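PDB 6BME: truncated hemoglobin 4 from Chlamydomonas reinhardtii, which binds a six-coordinate heme in its globin domain, the part of the longer protein present here, and probably binds oxygen. Local coordinates for residues 18-23 and 47-52; 25-30 and 87-92; 52-57 and 101-106; 81-86 and 116-121. One frame throughout, in Å; residues are numbered along the deposited sequence.

How the contacts relate
All four contacts belong to one small helical globin; contacts 2 and 4 use helix 80-96, and contacts 1 and 3 pack against it. Contact 1 and contact 4 are buried and wholly apolar where their segments meet: each pairs two phenylalanines beside the heme, contact 1 on the side of Lys45 and contact 4 on the side of His69. Contact 2, also buried, is polar instead, a histidine-carboxylate bond joining a loop to helix 80-96; the same carboxylate takes Lys85 from contact 4. Contact 3 alone is only partly buried, and there a phenylalanine shares the interface with a glutamate and a water. It shares Tyr52 and helix 39-53 with contact 1.

Contact 1. Residues 18-23 and 47-52; sequences DVFYKK and NRFLAY. With HEM (protoporphyrin IX containing Fe), chain C; SO4 (sulfate ion), chain D.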
# COMPACT_ATOMS: atom_id res chain seq x y z
N ASP A 18 11.29 1.47 3.50
CA ASP A 18 12.30 1.42 2.44
C ASP A 18 12.24 0.10 1.68
O ASP A 18 12.29 0.08 0.44
CB ASP A 18 13.69 1.67 3.02
CG ASP A 18 14.03 3.15 3.10
OD1 ASP A 18 13.19 3.98 2.69
OD2 ASP A 18 15.13 3.48 3.59
N VAL A 19 12.14 -1.02 2.41
CA VAL A 19 12.01 -2.33 1.76
C VAL A 19 10.81 -2.31 0.81
O VAL A 19 10.92 -2.70 -0.36
CB VAL A 19 11.86 -3.44 2.81
CG1 VAL A 19 11.39 -4.76 2.15
CG2 VAL A 19 13.16 -3.62 3.59
N PHE A 20 9.67 -1.84 1.31
CA PHE A 20 8.42 -1.86 0.56
C PHE A 20 8.50 -0.93 -0.64
O PHE A 20 8.13 -1.32 -1.76
CB PHE A 20 7.29 -1.47 1.52
CG PHE A 20 5.92 -1.43 0.90
CD1 PHE A 20 5.50 -2.41 0.01
CD2 PHE A 20 5.03 -0.43 1.27
CE1 PHE A 20 4.22 -2.36 -0.55
CE2 PHE A 20 3.75 -0.38 0.73
CZ PHE A 20 3.35 -1.34 -0.18
N TYR A 21 9.04 0.27 -0.44
CA TYR A 21 9.22 1.22 -1.53
C TYR A 21 10.09 0.64 -2.64
O TYR A 21 9.74 0.72 -3.82
CB TYR A 21 9.84 2.51 -0.97
CG TYR A 21 10.34 3.45 -2.03
CD1 TYR A 21 9.47 4.31 -2.69
CD2 TYR A 21 11.68 3.50 -2.37
CE1 TYR A 21 9.92 5.18 -3.65
CE2 TYR A 21 12.14 4.37 -3.34
CZ TYR A 21 11.26 5.21 -3.98
OH TYR A 21 11.71 6.08 -4.95
N LYS A 22 11.22 0.04 -2.27
CA LYS A 22 12.15 -0.46 -3.28
C LYS A 22 11.53 -1.62 -4.06
O LYS A 22 11.73 -1.72 -5.27
CB LYS A 22 13.47 -0.87 -2.62
CG LYS A 22 14.27 0.31 -2.09
CD LYS A 22 15.55 -0.14 -1.41
CE LYS A 22 16.28 1.03 -0.75
NZ LYS A 22 16.45 0.84 0.72
N LYS A 23 10.75 -2.47 -3.39
CA LYS A 23 10.03 -3.53 -4.10
C LYS A 23 9.13 -2.95 -5.19
O LYS A 23 9.10 -3.45 -6.31
CB LYS A 23 9.20 -4.37 -3.13
CG LYS A 23 9.98 -5.39 -2.33
CD LYS A 23 9.08 -6.08 -1.31
CE LYS A 23 9.85 -7.05 -0.42
NZ LYS A 23 10.41 -8.19 -1.21
N ASN A 47 4.34 5.37 4.10
CA ASN A 47 4.13 5.46 5.54
C ASN A 47 2.66 5.39 5.90
O ASN A 47 2.29 4.74 6.89
CB ASN A 47 4.75 6.74 6.08
CG ASN A 47 6.20 6.56 6.44
OD1 ASN A 47 6.50 5.98 7.47
ND2 ASN A 47 7.10 7.01 5.58
N ARG A 48 1.80 6.07 5.14
CA ARG A 48 0.37 6.04 5.45
C ARG A 48 -0.24 4.68 5.11
O ARG A 48 -1.14 4.20 5.82
CB ARG A 48 -0.34 7.18 4.71
CG ARG A 48 -1.64 7.60 5.38
CD ARG A 48 -2.23 8.85 4.76
NE ARG A 48 -3.31 9.37 5.61
CZ ARG A 48 -4.18 10.30 5.23
NH1 ARG A 48 -4.13 10.82 4.01
NH2 ARG A 48 -5.11 10.70 6.08
N PHE A 49 0.24 4.05 4.03
CA PHE A 49 -0.19 2.69 3.67
C PHE A 49 0.10 1.73 4.82
O PHE A 49 -0.77 0.97 5.25
CB PHE A 49 0.55 2.26 2.39
CG PHE A 49 0.11 0.93 1.81
CD1 PHE A 49 0.32 -0.26 2.48
CD2 PHE A 49 -0.43 0.88 0.53
CE1 PHE A 49 -0.07 -1.49 1.92
CE2 PHE A 49 -0.82 -0.33 -0.04
CZ PHE A 49 -0.64 -1.52 0.66
N LEU A 50 1.33 1.78 5.34
CA LEU A 50 1.71 0.93 6.46
C LEU A 50 0.87 1.23 7.69
O LEU A 50 0.39 0.32 8.37
CB LEU A 50 3.20 1.11 6.74
CG LEU A 50 3.79 0.45 7.99
CD1 LEU A 50 3.62 -1.06 7.92
CD2 LEU A 50 5.26 0.82 8.10
N ALA A 51 0.69 2.51 8.01
CA ALA A 51 -0.14 2.88 9.15
C ALA A 51 -1.58 2.37 8.98
O ALA A 51 -2.17 1.83 9.92
CB ALA A 51 -0.11 4.40 9.35
N TYR A 52 -2.13 2.51 7.77
CA TYR A 52 -3.49 2.06 7.49
C TYR A 52 -3.63 0.55 7.67
O TYR A 52 -4.60 0.07 8.28
CB TYR A 52 -3.91 2.47 6.07
CG TYR A 52 -5.34 2.12 5.75
CD1 TYR A 52 -6.39 2.89 6.24
CD2 TYR A 52 -5.65 1.02 4.96
CE1 TYR A 52 -7.71 2.57 5.96
CE2 TYR A 52 -6.97 0.70 4.67
CZ TYR A 52 -7.99 1.48 5.17
OH TYR A 52 -9.29 1.15 4.88
CHA HEM C . -1.27 7.63 -3.59
CHB HEM C . -2.35 4.47 -0.10
CHC HEM C . -2.89 1.08 -3.52
CHD HEM C . -0.23 3.83 -6.46
C1A HEM C . -1.55 7.14 -2.34
C2A HEM C . -1.58 7.85 -1.07
C3A HEM C . -1.88 6.94 -0.12
C4A HEM C . -2.04 5.65 -0.74
CMA HEM C . -2.05 7.17 1.40
CAA HEM C . -1.34 9.38 -0.84
CBA HEM C . 0.06 9.81 -1.28
CGA HEM C . 0.38 11.23 -0.87
O1A HEM C . -0.32 12.19 -1.32
O2A HEM C . 1.38 11.40 -0.10
C1B HEM C . -2.72 3.30 -0.74
C2B HEM C . -3.47 2.20 -0.18
C3B HEM C . -3.62 1.28 -1.14
C4B HEM C . -2.95 1.75 -2.32
CMB HEM C . -4.02 2.13 1.27
CAB HEM C . -4.32 -0.11 -1.09
CBB HEM C . -4.52 -0.80 0.03
C1C HEM C . -2.13 1.49 -4.59
C2C HEM C . -1.79 0.69 -5.73
C3C HEM C . -1.03 1.42 -6.54
C4C HEM C . -0.89 2.74 -5.94
CMC HEM C . -2.22 -0.78 -5.92
CAC HEM C . -0.44 0.92 -7.87
CBC HEM C . 0.77 1.31 -8.28
C1D HEM C . -0.35 5.12 -5.97
C2D HEM C . 0.10 6.33 -6.63
C3D HEM C . -0.18 7.37 -5.83
C4D HEM C . -0.83 6.86 -4.65
CMD HEM C . 0.81 6.38 -7.99
CAD HEM C . 0.13 8.87 -6.07
CBD HEM C . -0.89 9.49 -7.02
CGD HEM C . -0.48 10.92 -7.25
O1D HEM C . -0.05 11.59 -6.27
O2D HEM C . -0.62 11.41 -8.39
NA HEM C . -1.81 5.81 -2.08
NB HEM C . -2.43 3.00 -2.06
NC HEM C . -1.57 2.73 -4.76
ND HEM C . -0.93 5.48 -4.76
FE HEM C . -1.67 4.24 -3.42
S SO4 D . -4.00 9.96 9.28
O1 SO4 D . -3.93 9.27 10.56
O2 SO4 D . -3.90 11.41 9.51
O3 SO4 D . -5.29 9.70 8.65
O4 SO4 D . -2.90 9.50 8.43
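Phe20 drives the end of its ring at Phe49 in an edge-to-face pair. The ring centres are 5.1 Å apart and the planes stand at 56°, with Phe20 CZ 3.9 Å above the Phe49 plane, over the ring centre. Both side chains have CG anti to the backbone N (chi1 180° and -174°), which carries each ring out from its helix toward the other. A flat, apolar ring suits Phe49, which serves two partners: Phe20 occupies one face, and Phe49 CD2 lies 3.4 Å from HEM C2B of pyrrole B. Close to the heme ligand Lys45, Phe49 thus lines the heme pocket of this 2-on-2 globin. Shortening Phe49 to alanine is likely to leave a gap between Phe20 and the porphyrin and free the Phe20 ring to shift. Arg48 lays CB 3.7 Å from the methyl HEM CMA before its extended chain runs on to a sulfate, probably from the crystallisation liquor. Its NH2 gives a nearly straight bond of 2.8 Å to sulfate O3, in the guanidinium plane, and its NE a more bent one of 2.9 Å to sulfate O4. The phenylalanine pair joins helix 10-25 to helix 39-53; Phe90 of helix 80-96 meets both rings, and Leu111 of helix 101-114 touches Phe49.

Contact 2. Residues 25-30 and 87-92; sequences MNDPDL and AGHFVD
His89 NE2 donates to Asp27 OD2 across 2.8 Å, with an N-H...O angle of 175°. The oxygen offers its anti lone pair and lies almost exactly in the imidazole plane, while the carboxylate is turned 82° against the ring. Beside this bond Leu30 CD1 reaches the same ring edge, 3.7 Å from His89 CD2, so the histidine shows the loop one polar and one apolar atom and is well suited to both neighbours. With CG anti to the carbonyl carbon, chi1 -72°, the imidazole leaves helix 80-96 toward the loop. The carboxylate is itself fixed by an Asx turn: its other oxygen, Asp27 OD1, accepts from Asp29 N at 2.8 Å. Leu30 N adds a backbone bond to Asp27 O, and the turn brings the leucine round beside the aspartate. In this way the loop that follows helix 10-25 is pinned to helix 80-96. Asp27 OD2 also forms a salt bridge with Lys85, one helical turn before His89, and two donors on one buried oxygen would be expected to stabilise its negative charge. Farther out, Lys23 and Leu24 of helix 10-25 pack on His89, and Leu30 lies against Val86 and close to the heme.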
# COMPACT_ATOMS: atom_id res chain seq x y z
N MET A 25 9.33 0.08 -6.71
CA MET A 25 10.08 0.73 -7.78
C MET A 25 10.85 -0.28 -8.63
O MET A 25 11.12 -0.00 -9.80
CB MET A 25 11.02 1.78 -7.19
CG MET A 25 10.30 2.83 -6.33
SD MET A 25 8.88 3.60 -7.17
CE MET A 25 9.74 4.49 -8.47
N ASN A 26 11.17 -1.44 -8.09
CA ASN A 26 11.92 -2.43 -8.84
C ASN A 26 11.03 -3.44 -9.55
O ASN A 26 11.54 -4.36 -10.19
CB ASN A 26 12.91 -3.14 -7.92
CG ASN A 26 14.01 -2.21 -7.43
OD1 ASN A 26 14.51 -1.38 -8.19
ND2 ASN A 26 14.38 -2.33 -6.15
N ASP A 27 9.71 -3.28 -9.45
CA ASP A 27 8.78 -4.16 -10.13
C ASP A 27 8.37 -3.50 -11.45
O ASP A 27 7.69 -2.47 -11.43
CB ASP A 27 7.55 -4.41 -9.25
CG ASP A 27 6.59 -5.45 -9.84
OD1 ASP A 27 6.39 -5.48 -11.07
OD2 ASP A 27 6.01 -6.24 -9.06
N PRO A 28 8.78 -4.05 -12.60
CA PRO A 28 8.45 -3.40 -13.88
C PRO A 28 6.96 -3.27 -14.13
O PRO A 28 6.55 -2.42 -14.94
CB PRO A 28 9.11 -4.32 -14.92
CG PRO A 28 9.24 -5.65 -14.22
CD PRO A 28 9.52 -5.31 -12.78
N ASP A 29 6.13 -4.08 -13.47
CA ASP A 29 4.69 -3.97 -13.65
C ASP A 29 4.07 -2.84 -12.84
O ASP A 29 2.94 -2.43 -13.14
CB ASP A 29 4.01 -5.30 -13.28
CG ASP A 29 4.24 -6.37 -14.34
OD1 ASP A 29 4.55 -6.00 -15.49
OD2 ASP A 29 4.11 -7.58 -14.02
N LEU A 30 4.78 -2.31 -11.86
CA LEU A 30 4.24 -1.27 -10.98
C LEU A 30 4.96 0.07 -11.10
O LEU A 30 4.33 1.11 -10.97
CB LEU A 30 4.32 -1.73 -9.53
CG LEU A 30 3.57 -3.02 -9.22
CD1 LEU A 30 3.89 -3.50 -7.82
CD2 LEU A 30 2.06 -2.80 -9.39
N ALA A 87 0.01 -5.46 -2.73
CA ALA A 87 -0.32 -6.10 -1.45
C ALA A 87 0.65 -7.24 -1.13
O ALA A 87 1.08 -7.40 0.02
CB ALA A 87 -1.76 -6.60 -1.48
N GLY A 88 1.01 -8.02 -2.15
CA GLY A 88 2.00 -9.08 -1.93
C GLY A 88 3.36 -8.53 -1.54
O GLY A 88 4.02 -9.05 -0.63
N HIS A 89 3.82 -7.48 -2.22
CA HIS A 89 5.08 -6.87 -1.82
C HIS A 89 5.02 -6.35 -0.40
O HIS A 89 6.01 -6.40 0.33
CB HIS A 89 5.47 -5.72 -2.76
CG HIS A 89 5.91 -6.18 -4.12
ND1 HIS A 89 6.80 -7.21 -4.31
CD2 HIS A 89 5.57 -5.74 -5.36
CE1 HIS A 89 7.00 -7.38 -5.60
NE2 HIS A 89 6.27 -6.50 -6.26
N PHE A 90 3.85 -5.85 0.02
CA PHE A 90 3.74 -5.33 1.38
C PHE A 90 3.93 -6.44 2.41
O PHE A 90 4.72 -6.29 3.36
CB PHE A 90 2.40 -4.63 1.58
CG PHE A 90 2.24 -4.03 2.94
CD1 PHE A 90 2.96 -2.89 3.30
CD2 PHE A 90 1.40 -4.61 3.86
CE1 PHE A 90 2.83 -2.34 4.56
CE2 PHE A 90 1.26 -4.06 5.13
CZ PHE A 90 1.97 -2.94 5.48
N VAL A 91 3.22 -7.56 2.26
CA VAL A 91 3.35 -8.61 3.26
C VAL A 91 4.74 -9.24 3.17
O VAL A 91 5.32 -9.61 4.19
CB VAL A 91 2.23 -9.66 3.13
CG1 VAL A 91 0.88 -8.99 3.29
CG2 VAL A 91 2.30 -10.38 1.80
N ASP A 92 5.31 -9.34 1.97
CA ASP A 92 6.69 -9.80 1.86
C ASP A 92 7.63 -8.89 2.62
O ASP A 92 8.57 -9.36 3.27
CB ASP A 92 7.11 -9.89 0.39
CG ASP A 92 6.35 -10.96 -0.38
OD1 ASP A 92 5.55 -11.71 0.23
OD2 ASP A 92 6.55 -11.03 -1.61

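Contact 3. Residues 52-57 and 101-106; sequences YAFGAT and QELIDE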
# COMPACT_ATOMS: atom_id res chain seq x y z
N TYR A 52 -2.13 2.51 7.77
CA TYR A 52 -3.49 2.06 7.49
C TYR A 52 -3.63 0.55 7.67
O TYR A 52 -4.60 0.07 8.28
CB TYR A 52 -3.91 2.47 6.07
CG TYR A 52 -5.34 2.12 5.75
CD1 TYR A 52 -6.39 2.89 6.24
CD2 TYR A 52 -5.65 1.02 4.96
CE1 TYR A 52 -7.71 2.57 5.96
CE2 TYR A 52 -6.97 0.70 4.67
CZ TYR A 52 -7.99 1.48 5.17
OH TYR A 52 -9.29 1.15 4.88
N ALA A 53 -2.67 -0.21 7.16
CA ALA A 53 -2.73 -1.67 7.30
C ALA A 53 -2.84 -2.09 8.77
O ALA A 53 -3.42 -3.14 9.07
CB ALA A 53 -1.51 -2.31 6.64
N PHE A 54 -2.32 -1.28 9.69
CA PHE A 54 -2.34 -1.63 11.10
C PHE A 54 -3.26 -0.73 11.92
O PHE A 54 -3.08 -0.61 13.13
CB PHE A 54 -0.92 -1.61 11.66
CG PHE A 54 -0.10 -2.73 11.13
CD1 PHE A 54 -0.36 -4.03 11.54
CD2 PHE A 54 0.88 -2.51 10.18
CE1 PHE A 54 0.36 -5.08 11.04
CE2 PHE A 54 1.61 -3.56 9.67
CZ PHE A 54 1.35 -4.85 10.11
N GLY A 55 -4.25 -0.11 11.27
CA GLY A 55 -5.25 0.68 11.97
C GLY A 55 -4.70 1.86 12.74
O GLY A 55 -5.29 2.27 13.74
N ALA A 56 -3.58 2.44 12.29
CA ALA A 56 -2.97 3.58 12.96
C ALA A 56 -3.32 4.91 12.31
O ALA A 56 -2.85 5.95 12.79
CB ALA A 56 -1.45 3.42 13.02
N THR A 57 -4.13 4.93 11.26
CA THR A 57 -4.61 6.18 10.69
C THR A 57 -5.92 6.58 11.37
O THR A 57 -6.64 5.74 11.92
CB THR A 57 -4.81 6.07 9.18
OG1 THR A 57 -5.81 5.08 8.92
CG2 THR A 57 -3.54 5.68 8.47
N GLN A 101 3.28 -13.61 12.50
CA GLN A 101 2.14 -14.05 11.71
C GLN A 101 0.84 -13.37 12.13
O GLN A 101 -0.02 -13.12 11.29
CB GLN A 101 1.98 -15.58 11.82
CG GLN A 101 0.88 -16.16 10.96
CD GLN A 101 1.19 -16.03 9.49
OE1 GLN A 101 2.23 -16.49 9.02
NE2 GLN A 101 0.28 -15.40 8.74
N GLU A 102 0.68 -13.09 13.42
CA GLU A 102 -0.55 -12.44 13.87
C GLU A 102 -0.67 -11.05 13.24
O GLU A 102 -1.76 -10.66 12.79
CB GLU A 102 -0.58 -12.36 15.39
CG GLU A 102 -1.95 -12.03 15.96
CD GLU A 102 -2.06 -12.34 17.45
OE1 GLU A 102 -1.36 -13.25 17.93
OE2 GLU A 102 -2.85 -11.66 18.14
N LEU A 103 0.44 -10.31 13.18
CA LEU A 103 0.42 -9.00 12.53
C LEU A 103 0.25 -9.11 11.02
O LEU A 103 -0.45 -8.30 10.41
CB LEU A 103 1.69 -8.23 12.88
CG LEU A 103 1.81 -7.71 14.32
CD1 LEU A 103 3.16 -7.03 14.55
CD2 LEU A 103 0.67 -6.75 14.64
N ILE A 104 0.87 -10.12 10.39
CA ILE A 104 0.65 -10.35 8.97
C ILE A 104 -0.83 -10.53 8.68
O ILE A 104 -1.39 -9.91 7.76
CB ILE A 104 1.44 -11.58 8.48
CG1 ILE A 104 2.92 -11.43 8.75
CG2 ILE A 104 1.19 -11.82 6.97
CD1 ILE A 104 3.47 -10.20 8.20
N ASP A 105 -1.49 -11.42 9.43
CA ASP A 105 -2.90 -11.71 9.20
C ASP A 105 -3.74 -10.46 9.34
O ASP A 105 -4.66 -10.22 8.54
CB ASP A 105 -3.38 -12.80 10.17
CG ASP A 105 -2.87 -14.20 9.80
OD1 ASP A 105 -2.56 -14.44 8.61
OD2 ASP A 105 -2.80 -15.07 10.69
N GLU A 106 -3.45 -9.64 10.36
CA GLU A 106 -4.20 -8.42 10.57
C GLU A 106 -4.06 -7.49 9.36
O GLU A 106 -5.06 -6.97 8.84
CB GLU A 106 -3.73 -7.73 11.85
CG GLU A 106 -4.22 -6.30 11.99
CD GLU A 106 -3.73 -5.61 13.26
OE1 GLU A 106 -3.13 -6.29 14.13
OE2 GLU A 106 -3.96 -4.39 13.37
O HOH W 1 -5.34 -3.40 11.55
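Phe54 presses the edge of its ring against the backbone of helix 101-114 at Leu103. Its CE1 lies 3.4 Å from Leu103 O, near the ring plane, and 3.9 Å from Leu103 CB. The side chains of Phe54 and Leu103 cross at about a right angle. This is the close part of the contact, and a large aromatic suits it: the ring bridges from the chain turn to the helix, and the slightly positive C-H edge is probably well placed beside a carbonyl oxygen. Ala107, Leu94 and Leu3 also pack on the ring. Phe54 can reach there because helix 39-53 ends just before it in a Schellman motif, with Gly55 N bonded to Tyr52 O, Ala56 N to Ala51 O, and Gly55 at positive phi (61°), a conformation that costs glycine little. On the looser side stands Glu106. Extended beyond CG, it brings its carboxylate to the ring edge, its plane turned 74° against the ring, with OE2 4.1 Å from Phe54 CD1. A water joins two acceptors that could not bond each other, donating to Ala53 O at 3.1 Å and to Glu106 OE2; this second leg is unusually short, so its length is doubtful. A charged residue suits this partly exposed rim. At the exposed start of the helix Gln101 NE2 donates a hydrogen bond to Asp105 OD1, met from above the carboxylate plane, 3.0 Å away.

Contact 4. Residues 81-86 and 116-121; sequences THFDKV and PLFDPE. With HEM (protoporphyrin IX containing Fe), chain C.
Phe83 sets CG anti to its backbone N (chi1 174°), whereas Phe118 turns CG anti to its carbonyl carbon (chi1 -71°), and these two choices bring the rings together beside the heme. Phe83 CD2 comes over one face of Phe118, offset toward the rim, and lies 3.4 Å from Phe118 CD1. The planes are inclined at 37°, with centres 5.1 Å apart. Both rings also touch the porphyrin, Phe118 through CZ and Phe83 through CE2. Phe118 CZ sits 3.5 Å from the meso carbon HEM CHC, and Phe83 CE2 is 3.6 Å from the vinyl carbon HEM CAB. Val86, three residues on from Phe83, lays its smaller branched side chain on a methyl group, CG2 being 3.6 Å from HEM CMC. Apolar side chains suit this ground, since the heme groups they touch here are carbon: a meso carbon, a vinyl and a methyl. Substituting an alanine for Phe118 would probably uncover one side of Phe83 and open a gap against the heme meso edge. After Phe118 the chain is bent by an Asx turn, Glu121 N giving a 2.9 Å bond to Asp119 OD1. Asp84 pairs with Arg115, a second tie between helix 80-96 and the region after helix 101-114. Phe118 also meets His69, one of the two axial iron ligands, edge-to-face, which places this cluster on the proximal wall of a globin heme pocket.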
# COMPACT_ATOMS: atom_id res chain seq x y z
N THR A 81 -4.83 -6.82 -10.62
CA THR A 81 -3.53 -7.47 -10.64
C THR A 81 -2.48 -6.54 -10.03
O THR A 81 -1.62 -6.98 -9.26
CB THR A 81 -3.14 -7.86 -12.07
OG1 THR A 81 -4.20 -8.63 -12.67
CG2 THR A 81 -1.87 -8.71 -12.07
N HIS A 82 -2.56 -5.25 -10.35
CA HIS A 82 -1.63 -4.31 -9.73
C HIS A 82 -1.83 -4.26 -8.22
O HIS A 82 -0.85 -4.31 -7.47
CB HIS A 82 -1.81 -2.93 -10.36
CG HIS A 82 -1.56 -2.91 -11.83
ND1 HIS A 82 -2.45 -2.35 -12.73
CD2 HIS A 82 -0.54 -3.41 -12.58
CE1 HIS A 82 -1.97 -2.48 -13.95
NE2 HIS A 82 -0.83 -3.12 -13.89
N PHE A 83 -3.09 -4.20 -7.76
CA PHE A 83 -3.37 -4.18 -6.32
C PHE A 83 -2.79 -5.41 -5.64
O PHE A 83 -2.19 -5.31 -4.56
CB PHE A 83 -4.87 -4.11 -6.05
CG PHE A 83 -5.22 -4.22 -4.58
CD1 PHE A 83 -5.37 -5.46 -3.97
CD2 PHE A 83 -5.37 -3.08 -3.79
CE1 PHE A 83 -5.66 -5.57 -2.61
CE2 PHE A 83 -5.68 -3.17 -2.44
CZ PHE A 83 -5.81 -4.42 -1.85
N ASP A 84 -3.02 -6.59 -6.22
CA ASP A 84 -2.55 -7.82 -5.60
C ASP A 84 -1.03 -7.88 -5.56
O ASP A 84 -0.46 -8.54 -4.67
CB ASP A 84 -3.11 -9.04 -6.33
CG ASP A 84 -4.61 -9.18 -6.16
OD1 ASP A 84 -5.14 -8.64 -5.17
OD2 ASP A 84 -5.27 -9.84 -7.01
N LYS A 85 -0.35 -7.25 -6.52
CA LYS A 85 1.11 -7.25 -6.51
C LYS A 85 1.64 -6.30 -5.43
O LYS A 85 2.57 -6.65 -4.70
CB LYS A 85 1.66 -6.86 -7.89
CG LYS A 85 3.10 -7.31 -8.14
CD LYS A 85 3.21 -8.85 -8.24
CE LYS A 85 4.67 -9.31 -8.31
NZ LYS A 85 5.31 -8.81 -9.57
N VAL A 86 1.04 -5.11 -5.31
CA VAL A 86 1.41 -4.18 -4.25
C VAL A 86 1.16 -4.81 -2.89
O VAL A 86 2.01 -4.73 -1.98
CB VAL A 86 0.63 -2.85 -4.40
CG1 VAL A 86 0.73 -2.00 -3.13
CG2 VAL A 86 1.14 -2.05 -5.61
N PRO A 116 -11.77 -4.57 -3.19
CA PRO A 116 -12.86 -4.26 -4.14
C PRO A 116 -12.86 -2.83 -4.66
O PRO A 116 -13.46 -2.59 -5.71
CB PRO A 116 -14.12 -4.54 -3.31
CG PRO A 116 -13.69 -5.59 -2.37
CD PRO A 116 -12.30 -5.21 -1.98
N LEU A 117 -12.21 -1.88 -3.99
CA LEU A 117 -12.15 -0.52 -4.50
C LEU A 117 -11.19 -0.37 -5.68
O LEU A 117 -11.13 0.71 -6.28
CB LEU A 117 -11.73 0.45 -3.40
CG LEU A 117 -12.43 0.28 -2.04
CD1 LEU A 117 -11.74 1.11 -0.97
CD2 LEU A 117 -13.92 0.61 -2.14
N PHE A 118 -10.42 -1.41 -5.99
CA PHE A 118 -9.51 -1.39 -7.12
C PHE A 118 -10.02 -2.24 -8.27
O PHE A 118 -9.27 -2.53 -9.21
CB PHE A 118 -8.12 -1.82 -6.67
CG PHE A 118 -7.44 -0.79 -5.82
CD1 PHE A 118 -7.73 -0.70 -4.47
CD2 PHE A 118 -6.59 0.16 -6.40
CE1 PHE A 118 -7.13 0.28 -3.67
CE2 PHE A 118 -6.00 1.14 -5.62
CZ PHE A 118 -6.27 1.21 -4.24
N ASP A 119 -11.30 -2.62 -8.23
CA ASP A 119 -11.93 -3.34 -9.32
C ASP A 119 -12.35 -2.34 -10.40
O ASP A 119 -13.27 -1.54 -10.19
CB ASP A 119 -13.14 -4.12 -8.80
CG ASP A 119 -13.82 -4.95 -9.88
OD1 ASP A 119 -13.54 -4.77 -11.09
OD2 ASP A 119 -14.66 -5.79 -9.50
N PRO A 120 -11.72 -2.38 -11.58
CA PRO A 120 -12.04 -1.39 -12.62
C PRO A 120 -13.49 -1.45 -13.08
O PRO A 120 -14.00 -0.45 -13.59
CB PRO A 120 -11.09 -1.76 -13.76
CG PRO A 120 -9.98 -2.57 -13.09
CD PRO A 120 -10.67 -3.32 -12.02
N GLU A 121 -14.17 -2.58 -12.91
CA GLU A 121 -15.57 -2.66 -13.34
C GLU A 121 -16.46 -1.69 -12.56
O GLU A 121 -17.55 -1.36 -13.03
CB GLU A 121 -16.08 -4.09 -13.20
CG GLU A 121 -15.42 -5.06 -14.18
CD GLU A 121 -16.06 -5.05 -15.57
OE1 GLU A 121 -16.04 -6.11 -16.24
OE2 GLU A 121 -16.60 -4.00 -15.99
CHA HEM C . -1.27 7.63 -3.59
CHB HEM C . -2.35 4.47 -0.10
CHC HEM C . -2.89 1.08 -3.52
CHD HEM C . -0.23 3.83 -6.46
C1A HEM C . -1.55 7.14 -2.34
C2A HEM C . -1.58 7.85 -1.07
C3A HEM C . -1.88 6.94 -0.12
C4A HEM C . -2.04 5.65 -0.74
CMA HEM C . -2.05 7.17 1.40
CAA HEM C . -1.34 9.38 -0.84
CBA HEM C . 0.06 9.81 -1.28
CGA HEM C . 0.38 11.23 -0.87
O1A HEM C . -0.32 12.19 -1.32
O2A HEM C . 1.38 11.40 -0.10
C1B HEM C . -2.72 3.30 -0.74
C2B HEM C . -3.47 2.20 -0.18
C3B HEM C . -3.62 1.28 -1.14
C4B HEM C . -2.95 1.75 -2.32
CMB HEM C . -4.02 2.13 1.27
CAB HEM C . -4.32 -0.11 -1.09
CBB HEM C . -4.52 -0.80 0.03
C1C HEM C . -2.13 1.49 -4.59
C2C HEM C . -1.79 0.69 -5.73
C3C HEM C . -1.03 1.42 -6.54
C4C HEM C . -0.89 2.74 -5.94
CMC HEM C . -2.22 -0.78 -5.92
CAC HEM C . -0.44 0.92 -7.87
CBC HEM C . 0.77 1.31 -8.28
C1D HEM C . -0.35 5.12 -5.97
C2D HEM C . 0.10 6.33 -6.63
C3D HEM C . -0.18 7.37 -5.83
C4D HEM C . -0.83 6.86 -4.65
CMD HEM C . 0.81 6.38 -7.99
CAD HEM C . 0.13 8.87 -6.07
CBD HEM C . -0.89 9.49 -7.02
CGD HEM C . -0.48 10.92 -7.25
O1D HEM C . -0.05 11.59 -6.27
O2D HEM C . -0.62 11.41 -8.39
NA HEM C . -1.81 5.81 -2.08
NB HEM C . -2.43 3.00 -2.06
NC HEM C . -1.57 2.73 -4.76
ND HEM C . -0.93 5.48 -4.76
FE HEM C . -1.67 4.24 -3.42